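Long-range contacts in CCMAN5 (Cellulosimicrobium cellulans, PDB 2XSG), which hydrolyses alpha-mannosides as a calcium-binding member of glycoside hydrolase family 92 and enables mannose-6-phosphate modification of yeast-produced lysosomal enzymes: residues S158-L163 with G235-F240; V293-S298 with P692-T697; R622-G627 with L656-N661. One frame throughout, in Å; residues are numbered along the deposited sequence.

Contact 1 (S158-L163 with G235-F240)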
loop_
_atom_site.group_PDB
_atom_site.type_symbol
_atom_site.label_atom_id
_atom_site.label_comp_id
_atom_site.label_asym_id
_atom_site.label_seq_id
_atom_site.Cartn_x
_atom_site.Cartn_y
_atom_site.Cartn_z
ATOM N N SER A 158 25.570 -24.663 -3.620
ATOM C CA SER A 158 24.430 -24.952 -4.465
ATOM C C SER A 158 23.320 -23.927 -4.210
ATOM O O SER A 158 23.178 -23.400 -3.100
ATOM C CB SER A 158 23.955 -26.382 -4.207
ATOM O OG SER A 158 22.713 -26.607 -4.823
ATOM N N LEU A 159 22.555 -23.630 -5.248
ATOM C CA LEU A 159 21.385 -22.794 -5.096
ATOM C C LEU A 159 20.212 -23.572 -5.647
ATOM O O LEU A 159 20.262 -24.039 -6.784
ATOM C CB LEU A 159 21.547 -21.472 -5.867
ATOM C CG LEU A 159 22.661 -20.512 -5.440
ATOM C CD1 LEU A 159 22.676 -19.276 -6.312
ATOM C CD2 LEU A 159 22.486 -20.088 -3.985
ATOM N N VAL A 160 19.185 -23.735 -4.827
ATOM C CA VAL A 160 17.944 -24.348 -5.256
ATOM C C VAL A 160 17.076 -23.209 -5.770
ATOM O O VAL A 160 16.946 -22.179 -5.085
ATOM C CB VAL A 160 17.237 -25.045 -4.085
ATOM C CG1 VAL A 160 15.828 -25.469 -4.470
ATOM C CG2 VAL A 160 18.052 -26.250 -3.612
ATOM N N VAL A 161 16.509 -23.382 -6.961
ATOM C CA VAL A 161 15.558 -22.419 -7.495
ATOM C C VAL A 161 14.199 -23.127 -7.462
ATOM O O VAL A 161 13.930 -23.974 -8.293
ATOM C CB VAL A 161 15.954 -21.949 -8.929
ATOM C CG1 VAL A 161 14.977 -20.912 -9.471
ATOM C CG2 VAL A 161 17.394 -21.412 -8.965
ATOM N N ASP A 162 13.378 -22.801 -6.466
ATOM C CA ASP A 162 12.092 -23.463 -6.249
ATOM C C ASP A 162 10.959 -22.647 -6.881
ATOM O O ASP A 162 10.653 -21.507 -6.450
ATOM C CB ASP A 162 11.870 -23.643 -4.752
ATOM C CG ASP A 162 10.753 -24.604 -4.426
ATOM O OD1 ASP A 162 9.738 -24.660 -5.153
ATOM O OD2 ASP A 162 10.882 -25.334 -3.429
ATOM N N LEU A 163 10.324 -23.226 -7.892
ATOM C CA LEU A 163 9.309 -22.502 -8.658
ATOM C C LEU A 163 7.886 -22.812 -8.230
ATOM O O LEU A 163 6.926 -22.360 -8.859
ATOM C CB LEU A 163 9.483 -22.740 -10.160
ATOM C CG LEU A 163 10.654 -22.053 -10.876
ATOM C CD1 LEU A 163 10.783 -20.577 -10.479
ATOM C CD2 LEU A 163 11.928 -22.748 -10.576
ATOM N N GLY A 235 11.236 -26.972 -10.579
ATOM C CA GLY A 235 12.398 -26.296 -10.043
ATOM C C GLY A 235 13.697 -26.705 -10.687
ATOM O O GLY A 235 13.729 -27.604 -11.534
ATOM N N ALA A 236 14.774 -26.041 -10.277
ATOM C CA ALA A 236 16.122 -26.366 -10.732
ATOM C C ALA A 236 17.109 -26.265 -9.572
ATOM O O ALA A 236 16.915 -25.478 -8.644
ATOM C CB ALA A 236 16.539 -25.447 -11.879
ATOM N N ILE A 237 18.148 -27.091 -9.613
ATOM C CA ILE A 237 19.197 -27.051 -8.598
ATOM C C ILE A 237 20.525 -26.798 -9.294
ATOM O O ILE A 237 20.928 -27.559 -10.175
ATOM C CB ILE A 237 19.225 -28.340 -7.734
ATOM C CG1 ILE A 237 17.818 -28.574 -7.120
ATOM C CG2 ILE A 237 20.303 -28.247 -6.660
ATOM C CD1 ILE A 237 17.703 -29.750 -6.163
ATOM N N LEU A 238 21.156 -25.687 -8.932
ATOM C CA LEU A 238 22.445 -25.291 -9.489
ATOM C C LEU A 238 23.537 -25.740 -8.538
ATOM O O LEU A 238 23.437 -25.505 -7.342
ATOM C CB LEU A 238 22.509 -23.764 -9.648
ATOM C CG LEU A 238 21.450 -23.120 -10.559
ATOM C CD1 LEU A 238 21.174 -21.662 -10.168
ATOM C CD2 LEU A 238 21.840 -23.238 -12.046
ATOM N N THR A 239 24.574 -26.376 -9.072
ATOM C CA THR A 239 25.715 -26.832 -8.278
ATOM C C THR A 239 26.998 -26.223 -8.849
ATOM O O THR A 239 27.245 -26.282 -10.069
ATOM C CB THR A 239 25.798 -28.377 -8.223
ATOM O OG1 THR A 239 24.556 -28.904 -7.733
ATOM C CG2 THR A 239 26.923 -28.838 -7.292
ATOM N N PHE A 240 27.786 -25.629 -7.954
ATOM C CA PHE A 240 29.009 -24.911 -8.300
ATOM C C PHE A 240 30.265 -25.674 -7.866
ATOM O O PHE A 240 30.198 -26.605 -7.063
ATOM C CB PHE A 240 28.991 -23.509 -7.665
ATOM C CG PHE A 240 27.792 -22.704 -8.046
ATOM C CD1 PHE A 240 26.581 -22.853 -7.357
ATOM C CD2 PHE A 240 27.845 -21.828 -9.130
ATOM C CE1 PHE A 240 25.450 -22.112 -7.731
ATOM C CE2 PHE A 240 26.720 -21.084 -9.504
ATOM C CZ PHE A 240 25.526 -21.226 -8.803
#
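Strands 158-162 and 235-240 run antiparallel with their axes 4.7 Å apart at closest approach, S158 facing T239 and D162 facing G235. They are inner neighbours in a five-stranded antiparallel sheet of the N-terminal domain, consistent with the beta-rich architecture of the galactose mutarotase-like clan: strand 80-84 bonds to the other edge of 158-162, and strand 212-217 flanks 235-240. L159 with L238 and V161 with A236 form the hydrogen-bonded pairs, each tied by two N-H...O bonds; that from V161 N to A236 O is short, 2.7 Å, and nearly straight at 169°. Side chains then alternate between the two faces of the sheet, nearly all of them buried. L159, V161, A236 and L238 share the one that packs on L187 and V185 of strand 185-195. Here V161 CG2 touches L238 CD1 at 4.0 Å, while the ring of F240 brings CE1 to 3.9 Å from L159 CG and turns its edge to S158 CA. L163 reaches back with CD2 to 3.6 Å from G235 CA. V160 and I237 occupy the opposite face, both against W217. S158 points the same way, but its hydroxyl, trans to the main-chain nitrogen (chi1 169°), reaches over to the partner strand. S158 OG donates to L238 O at 2.8 Å from above the carbonyl plane, and L159 N grips the same oxygen at 2.9 Å.

Contact 2 (V293-S298 with P692-T697)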
loop_
_atom_site.group_PDB
_atom_site.type_symbol
_atom_site.label_atom_id
_atom_site.label_comp_id
_atom_site.label_asym_id
_atom_site.label_seq_id
_atom_site.Cartn_x
_atom_site.Cartn_y
_atom_site.Cartn_z
ATOM N N VAL A 293 11.231 15.148 -0.237
ATOM C CA VAL A 293 10.836 15.777 1.028
ATOM C C VAL A 293 12.027 15.967 1.968
ATOM O O VAL A 293 12.677 14.993 2.391
ATOM C CB VAL A 293 9.742 14.991 1.760
ATOM C CG1 VAL A 293 9.176 15.839 2.908
ATOM C CG2 VAL A 293 8.640 14.605 0.797
ATOM N N ALA A 294 12.319 17.226 2.280
ATOM C CA ALA A 294 13.413 17.571 3.184
ATOM C C ALA A 294 12.867 18.141 4.472
ATOM O O ALA A 294 12.085 19.093 4.473
ATOM C CB ALA A 294 14.381 18.554 2.531
ATOM N N ILE A 295 13.305 17.558 5.580
ATOM C CA ILE A 295 12.761 17.887 6.887
ATOM C C ILE A 295 13.807 18.474 7.854
ATOM O O ILE A 295 14.949 18.029 7.933
ATOM C CB ILE A 295 12.066 16.652 7.478
ATOM C CG1 ILE A 295 10.712 16.480 6.815
ATOM C CG2 ILE A 295 11.900 16.760 8.984
ATOM C CD1 ILE A 295 10.159 15.167 7.030
ATOM N N ASP A 296 13.368 19.489 8.589
ATOM C CA ASP A 296 14.133 20.086 9.655
ATOM C C ASP A 296 13.272 19.859 10.899
ATOM O O ASP A 296 12.201 20.447 11.035
ATOM C CB ASP A 296 14.353 21.582 9.337
ATOM C CG ASP A 296 14.897 22.383 10.523
ATOM O OD1 ASP A 296 15.222 21.799 11.580
ATOM O OD2 ASP A 296 14.994 23.624 10.398
ATOM N N ALA A 297 13.721 18.970 11.780
ATOM C CA ALA A 297 12.957 18.602 12.981
ATOM C C ALA A 297 13.763 18.887 14.252
ATOM O O ALA A 297 14.737 18.205 14.526
ATOM C CB ALA A 297 12.565 17.140 12.925
ATOM N N SER A 298 13.342 19.893 15.018
ATOM C CA SER A 298 14.022 20.285 16.260
ATOM C C SER A 298 13.936 19.198 17.319
ATOM O O SER A 298 13.074 18.318 17.258
ATOM C CB SER A 298 13.383 21.557 16.843
ATOM O OG SER A 298 12.017 21.310 17.214
ATOM N N PRO A 692 0.986 19.898 11.365
ATOM C CA PRO A 692 2.316 19.585 10.826
ATOM C C PRO A 692 3.302 19.244 11.943
ATOM O O PRO A 692 3.371 19.974 12.940
ATOM C CB PRO A 692 2.758 20.875 10.110
ATOM C CG PRO A 692 1.571 21.761 10.036
ATOM C CD PRO A 692 0.448 21.184 10.873
ATOM N N PHE A 693 4.056 18.154 11.771
ATOM C CA PHE A 693 4.940 17.635 12.827
ATOM C C PHE A 693 6.237 18.403 12.978
ATOM O O PHE A 693 6.782 18.454 14.070
ATOM C CB PHE A 693 5.368 16.175 12.581
ATOM C CG PHE A 693 4.244 15.184 12.452
ATOM C CD1 PHE A 693 2.911 15.546 12.633
ATOM C CD2 PHE A 693 4.552 13.850 12.197
ATOM C CE1 PHE A 693 1.909 14.608 12.514
ATOM C CE2 PHE A 693 3.556 12.902 12.067
ATOM C CZ PHE A 693 2.228 13.279 12.232
ATOM N N PHE A 694 6.752 18.944 11.879
ATOM C CA PHE A 694 8.143 19.408 11.840
ATOM C C PHE A 694 8.283 20.917 11.680
ATOM O O PHE A 694 7.400 21.580 11.124
ATOM C CB PHE A 694 8.911 18.678 10.735
ATOM C CG PHE A 694 8.841 17.171 10.845
ATOM C CD1 PHE A 694 9.373 16.513 11.941
ATOM C CD2 PHE A 694 8.242 16.414 9.856
ATOM C CE1 PHE A 694 9.305 15.115 12.041
ATOM C CE2 PHE A 694 8.169 15.021 9.950
ATOM C CZ PHE A 694 8.706 14.376 11.034
ATOM N N ASP A 695 9.398 21.448 12.173
ATOM C CA ASP A 695 9.684 22.881 12.096
ATOM C C ASP A 695 9.621 23.390 10.660
ATOM O O ASP A 695 9.070 24.451 10.409
ATOM C CB ASP A 695 11.052 23.199 12.713
ATOM C CG ASP A 695 11.131 22.794 14.157
ATOM O OD1 ASP A 695 10.909 21.596 14.430
ATOM O OD2 ASP A 695 11.397 23.673 15.015
ATOM N N SER A 696 10.192 22.624 9.735
ATOM C CA SER A 696 10.107 22.918 8.313
ATOM C C SER A 696 10.007 21.603 7.533
ATOM O O SER A 696 10.719 20.636 7.845
ATOM C CB SER A 696 11.338 23.718 7.853
ATOM O OG SER A 696 11.280 23.993 6.455
ATOM N N THR A 697 9.111 21.568 6.548
ATOM C CA THR A 697 9.010 20.448 5.606
ATOM C C THR A 697 8.934 21.010 4.169
ATOM O O THR A 697 8.050 21.819 3.878
ATOM C CB THR A 697 7.815 19.545 5.951
ATOM O OG1 THR A 697 8.077 18.875 7.199
ATOM C CG2 THR A 697 7.553 18.526 4.856
HETATM O O HOH W 1 12.439 21.764 5.086
HETATM O O HOH W 2 10.203 23.748 17.411
#
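A classic beta bulge joins the edge strand 293-296 to the start of strand 696-700: D695 and S696 both face D296, with one extra residue on the second strand. The pairing lies at one margin of a six-stranded mixed sheet, and brings together parts of the catalytic region nearly 400 residues apart. In the hydrogen-bonded pair D296 N reaches S696 O at 3.0 Å, almost straight at 175°, and S696 N returns a longer bond to D296 O, 3.2 Å. A water links A294 O to S696 OG. On the side of the sheet that carries I295 and T697, the ring of F694 is sandwiched: CB of F693 sits over the centre of one face, and CG2 of I295 over the other, offset toward the rim, 3.8 Å from the ring centroid, in a CH-pi contact. F694 CG lies opposite its own carbonyl carbon (chi1 -55°), which lays the ring against I295. I295 CD1 lies 3.5 Å from F694 CE2, and A297 CB 3.4 Å from F694 CD1. Helix 306-318 backs both residues through F311, Y312 and L307. At the bulge itself, D695 OD1 accepts a hydrogen bond from S298 N at 3.0 Å, from above the carboxylate plane, and a second water bridges D695 OD2 and S298 OG. With D296 OD1 5.2 Å from D695 OD1, these donors probably help to offset the proximity of two like charges.

Contact 3 (R622-G627 with L656-N661)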
loop_
_atom_site.group_PDB
_atom_site.type_symbol
_atom_site.label_atom_id
_atom_site.label_comp_id
_atom_site.label_asym_id
_atom_site.label_seq_id
_atom_site.Cartn_x
_atom_site.Cartn_y
_atom_site.Cartn_z
ATOM N N ARG A 622 -10.107 1.026 20.510
ATOM C CA ARG A 622 -11.201 0.097 20.748
ATOM C C ARG A 622 -11.272 -0.984 19.670
ATOM O O ARG A 622 -11.587 -2.146 19.958
ATOM C CB ARG A 622 -12.547 0.842 20.847
ATOM C CG ARG A 622 -13.764 -0.097 20.942
ATOM C CD ARG A 622 -15.085 0.626 21.193
ATOM N NE ARG A 622 -16.216 -0.314 21.119
ATOM C CZ ARG A 622 -17.503 0.015 21.245
ATOM N NH1 ARG A 622 -17.880 1.263 21.495
ATOM N NH2 ARG A 622 -18.425 -0.929 21.139
ATOM N N TYR A 623 -10.966 -0.612 18.431
ATOM C CA TYR A 623 -11.175 -1.526 17.313
ATOM C C TYR A 623 -9.903 -2.066 16.648
ATOM O O TYR A 623 -8.920 -1.352 16.477
ATOM C CB TYR A 623 -12.059 -0.858 16.258
ATOM C CG TYR A 623 -13.451 -0.473 16.751
ATOM C CD1 TYR A 623 -13.717 0.819 17.201
ATOM C CD2 TYR A 623 -14.498 -1.383 16.722
ATOM C CE1 TYR A 623 -14.991 1.189 17.627
ATOM C CE2 TYR A 623 -15.774 -1.029 17.166
ATOM C CZ TYR A 623 -16.010 0.259 17.610
ATOM O OH TYR A 623 -17.268 0.629 18.037
ATOM N N ILE A 624 -9.956 -3.349 16.283
ATOM C CA ILE A 624 -8.969 -3.978 15.382
ATOM C C ILE A 624 -9.583 -4.019 13.986
ATOM O O ILE A 624 -10.682 -3.510 13.795
ATOM C CB ILE A 624 -8.519 -5.403 15.878
ATOM C CG1 ILE A 624 -9.724 -6.268 16.281
ATOM C CG2 ILE A 624 -7.525 -5.270 17.052
ATOM C CD1 ILE A 624 -9.385 -7.730 16.587
ATOM N N ALA A 625 -8.876 -4.582 13.010
ATOM C CA ALA A 625 -9.298 -4.502 11.614
ATOM C C ALA A 625 -10.088 -5.717 11.157
ATOM O O ALA A 625 -10.542 -5.764 10.021
ATOM C CB ALA A 625 -8.104 -4.254 10.701
ATOM N N THR A 626 -10.245 -6.695 12.047
ATOM C CA THR A 626 -10.935 -7.942 11.733
ATOM C C THR A 626 -11.578 -8.480 13.019
ATOM O O THR A 626 -11.381 -7.911 14.093
ATOM C CB THR A 626 -9.987 -8.979 11.064
ATOM O OG1 THR A 626 -10.763 -10.044 10.524
ATOM C CG2 THR A 626 -8.951 -9.546 12.084
ATOM N N GLY A 627 -12.379 -9.536 12.905
ATOM C CA GLY A 627 -13.133 -10.075 14.041
ATOM C C GLY A 627 -12.300 -10.310 15.298
ATOM O O GLY A 627 -12.656 -9.866 16.391
ATOM N N LEU A 656 -0.628 -1.276 14.774
ATOM C CA LEU A 656 -1.499 -2.061 15.642
ATOM C C LEU A 656 -1.581 -3.505 15.140
ATOM O O LEU A 656 -1.437 -3.744 13.937
ATOM C CB LEU A 656 -2.895 -1.456 15.656
ATOM C CG LEU A 656 -3.022 -0.062 16.297
ATOM C CD1 LEU A 656 -4.404 0.483 16.040
ATOM C CD2 LEU A 656 -2.722 -0.114 17.789
ATOM N N PRO A 657 -1.830 -4.465 16.049
ATOM C CA PRO A 657 -2.097 -5.814 15.556
ATOM C C PRO A 657 -3.335 -5.780 14.625
ATOM O O PRO A 657 -4.283 -5.052 14.914
ATOM C CB PRO A 657 -2.396 -6.603 16.835
ATOM C CG PRO A 657 -2.802 -5.530 17.861
ATOM C CD PRO A 657 -1.967 -4.362 17.522
ATOM N N THR A 658 -3.297 -6.578 13.550
ATOM C CA THR A 658 -4.292 -6.626 12.452
ATOM C C THR A 658 -4.261 -5.434 11.472
ATOM O O THR A 658 -4.944 -5.452 10.434
ATOM C CB THR A 658 -5.764 -6.732 12.924
ATOM O OG1 THR A 658 -6.181 -5.453 13.421
ATOM C CG2 THR A 658 -5.986 -7.833 13.963
ATOM N N MET A 659 -3.524 -4.391 11.810
ATOM C CA MET A 659 -3.530 -3.174 11.008
ATOM C C MET A 659 -2.586 -3.301 9.811
ATOM O O MET A 659 -1.427 -2.933 9.890
ATOM C CB MET A 659 -3.159 -1.978 11.887
ATOM C CG MET A 659 -3.040 -0.634 11.155
ATOM S SD MET A 659 -2.677 0.637 12.375
ATOM C CE MET A 659 -2.368 2.039 11.308
ATOM N N ASP A 660 -3.080 -3.871 8.714
ATOM C CA ASP A 660 -2.255 -4.075 7.524
ATOM C C ASP A 660 -1.991 -2.722 6.895
ATOM O O ASP A 660 -2.850 -1.853 6.942
ATOM C CB ASP A 660 -2.981 -4.983 6.531
ATOM C CG ASP A 660 -3.154 -6.393 7.053
ATOM O OD1 ASP A 660 -2.309 -6.824 7.870
ATOM O OD2 ASP A 660 -4.143 -7.065 6.671
ATOM N N ASN A 661 -0.795 -2.529 6.350
ATOM C CA ASN A 661 -0.454 -1.267 5.690
ATOM C C ASN A 661 -1.327 -1.061 4.426
ATOM O O ASN A 661 -1.674 0.081 4.075
ATOM C CB ASN A 661 1.039 -1.254 5.320
ATOM C CG ASN A 661 1.625 0.155 5.222
ATOM O OD1 ASN A 661 0.909 1.142 4.969
ATOM N ND2 ASN A 661 2.947 0.255 5.419
#
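T658 meets A625 from an uncommon backbone conformation: it is a non-glycine residue with positive phi (73°), at the third position of a type II beta turn from L656 to M659. Glycine is the residue most at home there, yet here the turn presents a beta-branched side chain to the loop that follows strand 618-623. Both segments belong to the catalytic region, a member of the six-hairpin glycosidase clan, and meet close to its calcium site. The turn is closed by M659 N bonding to L656 O; M659 itself centres an inverse gamma turn, from which the chain runs on through N661 to the calcium-site residue D662. T658 carries the contact through its hydroxyl, set between its own nitrogen and carbonyl carbon (chi1 75°). OG1 accepts the N-H of A625 at 2.9 Å with an angle of 160°, giving a buried amide a partner where the two segments do not pair as strands. The model also puts T658 OG1 2.4 Å from P657 O, a separation too short to be taken at face value. Carbon atoms also crowd the threonine. The side chain of I624 crosses that of T658 at about a right angle, its CB 3.4 Å from T658 OG1, and A625 CB points at the turn, 3.4 Å from T658 O. The carbonyl of A625 has a partner of its own, Q536, whose NE2 bonds to A625 O, and F639 of strand 638-646 touches both I624 and P657. The last touch falls between methyl groups of two threonines, T626 CG2 lying 3.9 Å from T658 CG2.

Together the three contacts sample two regions of the chain, the N-terminal beta domain and the catalytic region. Contact 1 stands apart in the former, its centre about 48 Å from that of contact 2 and 39 Å from that of contact 3. Contacts 2 and 3 belong to the catalytic region, with nearest atoms about 12 Å apart, and both segments of contact 3 lie within the long span of chain between the two segments of contact 2. Contact 3 is the one beside the metal: the A625 side chain is about 5 Å from the calcium bound by N588, E589 and D662, and that of T626 about 7 Å from a bound bis-tris propane molecule, probably near the active site.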